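Local coordinates for transcriptional regulator (PDB 2EH3), which probably binds DNA through a helix-turn-helix and regulates transcription as a TetR/AcrR-type regulator, at residues Q21-V25 with E26-K30; I93-F96 with D97-S101. All blocks are in the same frame, centred on the assembly; numbering follows the deposited sequence.

Along the chain, helix 3-18 leads into a loop, and contact 1 spans the passage from that loop into helix 25-32, the first helix of the predicted helix-turn-helix. Contact 2 comes much later, at the C-terminal end of helix 88-99 in the C-terminal, tetracyclin-repressor-like domain. Each joins directly consecutive segments, so neither closes a long loop; they lie in series, without nesting or crossing. The centres of contacts 1 and 2 are 18 Å apart. A hydrogen bond nevertheless links their neighbourhoods: Asp97 OD1 accepts from Tyr20 N, one residue before contact 1. Contact 1 packs against helices 3-18 and 36-42, contact 2 against helices 46-67, 105-126 and 131-152 and the second subunit.

Contact 1: Q21-V25 with E26-K30; sequences QGTSV and EEIVK
Ser24 and Glu27 each bond the other's backbone N through a side chain. Ser24 OG sits between its own N and carbonyl carbon (chi1 70°), which brings it to Glu27 N at 3.1 Å as an acceptor. In return, Glu27 CG lies beside the backbone N and the chain runs extended past it, carrying OE1 to Ser24 N at 3.0 Å. This donor meets the carboxylate from above its plane, about 35° out of it. The Glu27 side chain passes close alongside the hydroxyl, CG lying 3.2 Å from Ser24 OG, and OE1 also forms a salt bridge with Lys18, which would probably stabilise the negative charge of the carboxylate. Thr23 CG2 meets Ile28 CG1 at 3.8 Å, the two side chains crossing at about a right angle; Thr23 OG1 is hydrogen-bonded to Gly19 O, and the Thr23 side chain also packs on Leu14 and Phe15 of helix 3-18. The helical bonds start at the cap residue, with Ile28 N donating to Ser24 O and Val29 N to Val25 O. Val25 and Val29 both lean on Phe39 of helix 36-42. Ser24 as N-cap and Glu27 three residues on make a capping box, here opening the first helix of a predicted helix-turn-helix.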
loop_
_atom_site.group_PDB
_atom_site.type_symbol
_atom_site.label_atom_id
_atom_site.label_comp_id
_atom_site.label_asym_id
_atom_site.label_seq_id
_atom_site.Cartn_x
_atom_site.Cartn_y
_atom_site.Cartn_z
ATOM N N GLN A 21 -4.757 -7.775 16.490
ATOM C CA GLN A 21 -4.114 -7.741 17.803
ATOM C C GLN A 21 -5.059 -7.300 18.914
ATOM O O GLN A 21 -4.979 -7.802 20.049
ATOM C CB GLN A 21 -2.895 -6.809 17.788
ATOM C CG GLN A 21 -1.785 -7.206 16.801
ATOM C CD GLN A 21 -1.111 -8.554 17.101
ATOM O OE1 GLN A 21 -0.336 -9.067 16.283
ATOM N NE2 GLN A 21 -1.395 -9.124 18.265
ATOM N N GLY A 22 -5.963 -6.387 18.582
ATOM C CA GLY A 22 -6.907 -5.862 19.552
ATOM C C GLY A 22 -8.202 -6.632 19.737
ATOM O O GLY A 22 -9.113 -6.136 20.403
ATOM N N THR A 23 -8.280 -7.832 19.161
ATOM C CA THR A 23 -9.468 -8.678 19.294
ATOM C C THR A 23 -9.044 -10.015 19.851
ATOM O O THR A 23 -8.110 -10.621 19.355
ATOM C CB THR A 23 -10.158 -8.876 17.937
ATOM O OG1 THR A 23 -10.591 -7.592 17.480
ATOM C CG2 THR A 23 -11.361 -9.791 18.063
ATOM N N SER A 24 -9.739 -10.478 20.892
ATOM C CA SER A 24 -9.391 -11.753 21.524
ATOM C C SER A 24 -10.368 -12.864 21.154
ATOM O O SER A 24 -11.472 -12.595 20.671
ATOM C CB SER A 24 -9.385 -11.578 23.047
ATOM O OG SER A 24 -10.715 -11.385 23.515
ATOM N N VAL A 25 -9.950 -14.112 21.368
ATOM C CA VAL A 25 -10.814 -15.246 21.103
ATOM C C VAL A 25 -12.017 -15.105 22.030
ATOM O O VAL A 25 -13.147 -15.400 21.643
ATOM C CB VAL A 25 -10.056 -16.559 21.361
ATOM C CG1 VAL A 25 -11.032 -17.742 21.379
ATOM C CG2 VAL A 25 -8.996 -16.735 20.287
ATOM N N GLU A 26 -11.790 -14.625 23.249
ATOM C CA GLU A 26 -12.917 -14.462 24.151
ATOM C C GLU A 26 -13.985 -13.506 23.592
ATOM O O GLU A 26 -15.176 -13.786 23.692
ATOM C CB GLU A 26 -12.454 -13.966 25.511
ATOM C CG GLU A 26 -13.623 -13.765 26.464
ATOM C CD GLU A 26 -14.566 -14.965 26.485
ATOM O OE1 GLU A 26 -14.116 -16.070 26.882
ATOM O OE2 GLU A 26 -15.755 -14.804 26.091
ATOM N N GLU A 27 -13.578 -12.378 23.014
ATOM C CA GLU A 27 -14.540 -11.428 22.453
ATOM C C GLU A 27 -15.296 -12.027 21.259
ATOM O O GLU A 27 -16.485 -11.774 21.060
ATOM C CB GLU A 27 -13.838 -10.135 22.032
ATOM C CG GLU A 27 -13.211 -9.392 23.196
ATOM C CD GLU A 27 -12.374 -8.197 22.769
ATOM O OE1 GLU A 27 -11.663 -8.284 21.750
ATOM O OE2 GLU A 27 -12.414 -7.165 23.478
ATOM N N ILE A 28 -14.578 -12.798 20.454
ATOM C CA ILE A 28 -15.178 -13.440 19.291
ATOM C C ILE A 28 -16.262 -14.432 19.711
ATOM O O ILE A 28 -17.388 -14.386 19.193
ATOM C CB ILE A 28 -14.100 -14.172 18.475
ATOM C CG1 ILE A 28 -13.202 -13.136 17.778
ATOM C CG2 ILE A 28 -14.741 -15.094 17.406
ATOM C CD1 ILE A 28 -11.904 -13.739 17.224
ATOM N N VAL A 29 -15.927 -15.334 20.648
ATOM C CA VAL A 29 -16.929 -16.329 21.033
ATOM C C VAL A 29 -18.098 -15.704 21.787
ATOM O O VAL A 29 -19.237 -16.172 21.655
ATOM C CB VAL A 29 -16.343 -17.557 21.814
ATOM C CG1 VAL A 29 -15.318 -18.300 20.930
ATOM C CG2 VAL A 29 -15.745 -17.142 23.143
ATOM N N LYS A 30 -17.834 -14.638 22.546
ATOM C CA LYS A 30 -18.908 -13.934 23.250
ATOM C C LYS A 30 -19.883 -13.362 22.217
ATOM O O LYS A 30 -21.092 -13.536 22.325
ATOM C CB LYS A 30 -18.339 -12.784 24.078
ATOM C CG LYS A 30 -19.357 -12.092 24.999
ATOM C CD LYS A 30 -18.728 -10.889 25.731
ATOM C CE LYS A 30 -18.505 -9.691 24.777
ATOM N NZ LYS A 30 -17.172 -8.986 24.888
#

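Contact 2: I93-F96 with D97-S101; sequences IFLF and DLLCS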
loop_
_atom_site.group_PDB
_atom_site.type_symbol
_atom_site.label_atom_id
_atom_site.label_comp_id
_atom_site.label_asym_id
_atom_site.label_seq_id
_atom_site.Cartn_x
_atom_site.Cartn_y
_atom_site.Cartn_z
ATOM N N ILE A 93 -8.552 -5.808 6.408
ATOM C CA ILE A 93 -7.779 -6.672 7.309
ATOM C C ILE A 93 -6.435 -7.061 6.658
ATOM O O ILE A 93 -5.365 -7.053 7.292
ATOM C CB ILE A 93 -8.637 -7.936 7.640
ATOM C CG1 ILE A 93 -9.841 -7.514 8.498
ATOM C CG2 ILE A 93 -7.788 -8.994 8.379
ATOM C CD1 ILE A 93 -10.978 -8.588 8.573
ATOM N N PHE A 94 -6.492 -7.400 5.373
ATOM C CA PHE A 94 -5.318 -7.771 4.612
ATOM C C PHE A 94 -4.222 -6.688 4.717
ATOM O O PHE A 94 -3.045 -6.983 4.944
ATOM C CB PHE A 94 -5.774 -7.949 3.155
ATOM C CG PHE A 94 -4.762 -8.573 2.238
ATOM C CD1 PHE A 94 -4.277 -9.850 2.466
ATOM C CD2 PHE A 94 -4.355 -7.890 1.100
ATOM C CE1 PHE A 94 -3.394 -10.448 1.569
ATOM C CE2 PHE A 94 -3.468 -8.478 0.192
ATOM C CZ PHE A 94 -2.991 -9.761 0.435
ATOM N N LEU A 95 -4.609 -5.431 4.538
ATOM C CA LEU A 95 -3.617 -4.360 4.669
ATOM C C LEU A 95 -3.178 -4.070 6.111
ATOM O O LEU A 95 -1.977 -4.156 6.455
ATOM C CB LEU A 95 -4.192 -3.080 4.045
ATOM C CG LEU A 95 -3.411 -1.779 4.224
ATOM C CD1 LEU A 95 -1.992 -1.910 3.714
ATOM C CD2 LEU A 95 -4.151 -0.656 3.490
ATOM N N PHE A 96 -4.143 -3.790 6.977
ATOM C CA PHE A 96 -3.788 -3.353 8.319
ATOM C C PHE A 96 -3.378 -4.394 9.312
ATOM O O PHE A 96 -2.650 -4.080 10.258
ATOM C CB PHE A 96 -4.910 -2.475 8.854
ATOM C CG PHE A 96 -5.082 -1.216 8.062
ATOM C CD1 PHE A 96 -4.055 -0.264 8.019
ATOM C CD2 PHE A 96 -6.241 -0.982 7.329
ATOM C CE1 PHE A 96 -4.182 0.904 7.260
ATOM C CE2 PHE A 96 -6.368 0.185 6.567
ATOM C CZ PHE A 96 -5.345 1.127 6.534
ATOM N N ASP A 97 -3.832 -5.629 9.101
ATOM C CA ASP A 97 -3.445 -6.729 9.963
ATOM C C ASP A 97 -2.355 -7.647 9.389
ATOM O O ASP A 97 -1.674 -8.358 10.162
ATOM C CB ASP A 97 -4.667 -7.554 10.344
ATOM C CG ASP A 97 -5.647 -6.764 11.163
ATOM O OD1 ASP A 97 -5.247 -6.193 12.193
ATOM O OD2 ASP A 97 -6.816 -6.716 10.742
ATOM N N LEU A 98 -2.164 -7.659 8.065
ATOM C CA LEU A 98 -1.117 -8.499 7.508
ATOM C C LEU A 98 0.073 -7.706 6.977
ATOM O O LEU A 98 1.176 -7.917 7.468
ATOM C CB LEU A 98 -1.681 -9.475 6.451
ATOM C CG LEU A 98 -2.516 -10.641 7.030
ATOM C CD1 LEU A 98 -3.961 -10.246 7.216
ATOM C CD2 LEU A 98 -2.422 -11.844 6.068
ATOM N N LEU A 99 -0.118 -6.806 6.013
ATOM C CA LEU A 99 1.033 -6.034 5.530
ATOM C C LEU A 99 1.686 -5.272 6.677
ATOM O O LEU A 99 2.916 -5.283 6.821
ATOM C CB LEU A 99 0.603 -5.050 4.430
ATOM C CG LEU A 99 1.708 -4.038 4.054
ATOM C CD1 LEU A 99 2.908 -4.803 3.486
ATOM C CD2 LEU A 99 1.184 -3.013 2.998
ATOM N N CYS A 100 0.868 -4.635 7.505
ATOM C CA CYS A 100 1.369 -3.817 8.607
ATOM C C CYS A 100 2.006 -4.600 9.736
ATOM O O CYS A 100 2.726 -4.043 10.561
ATOM C CB CYS A 100 0.223 -2.937 9.124
ATOM S SG CYS A 100 -0.304 -1.684 7.923
ATOM N N SER A 101 1.788 -5.906 9.751
ATOM C CA SER A 101 2.358 -6.736 10.822
ATOM C C SER A 101 3.756 -7.173 10.473
ATOM O O SER A 101 4.168 -7.057 9.327
ATOM C CB SER A 101 1.507 -7.995 10.986
ATOM O OG SER A 101 1.839 -8.931 9.961
HETATM O O HOH W 1 -4.878 -3.486 12.635
#
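Ile93 O is gripped by two successive amides, Asp97 N at 2.8 Å and, weakly, Leu98 N at 3.3 Å, as helix 88-99 widens into a pi-type turn near its C-terminal end. The wider spacing continues with Leu99 N on Phe94 O and Cys100 N on Leu95 O. Asp97 crosses Ile93 obliquely, OD2 lying 3.4 Å from Ile93 CG2, while Asp97 OD1 accepts from Tyr20 N and lies 2.8 Å from a water O, within hydrogen-bonding distance. A leucine in place of Asp97 would probably leave Tyr20 N without this acceptor and remove one polar link to the loop that follows helix 3-18. Leu95 and Leu99 both hold CG anti to the backbone N (chi1 172° and 170°), and their side chains run side by side with Leu95 CD1 and Leu99 CD2 pressed to 3.4 Å, tighter than usual van der Waals contact. They form part of the dimer interface, where Phe96 makes a cation-pi contact with Arg105 of the second subunit and Cys100 SG is disulfide-bonded to Cys100 of that subunit. Within the chain, Cys100 SG approaches the Phe96 ring obliquely, 5.2 Å from its centroid, and stands 4.0 Å from Phe96 CD1.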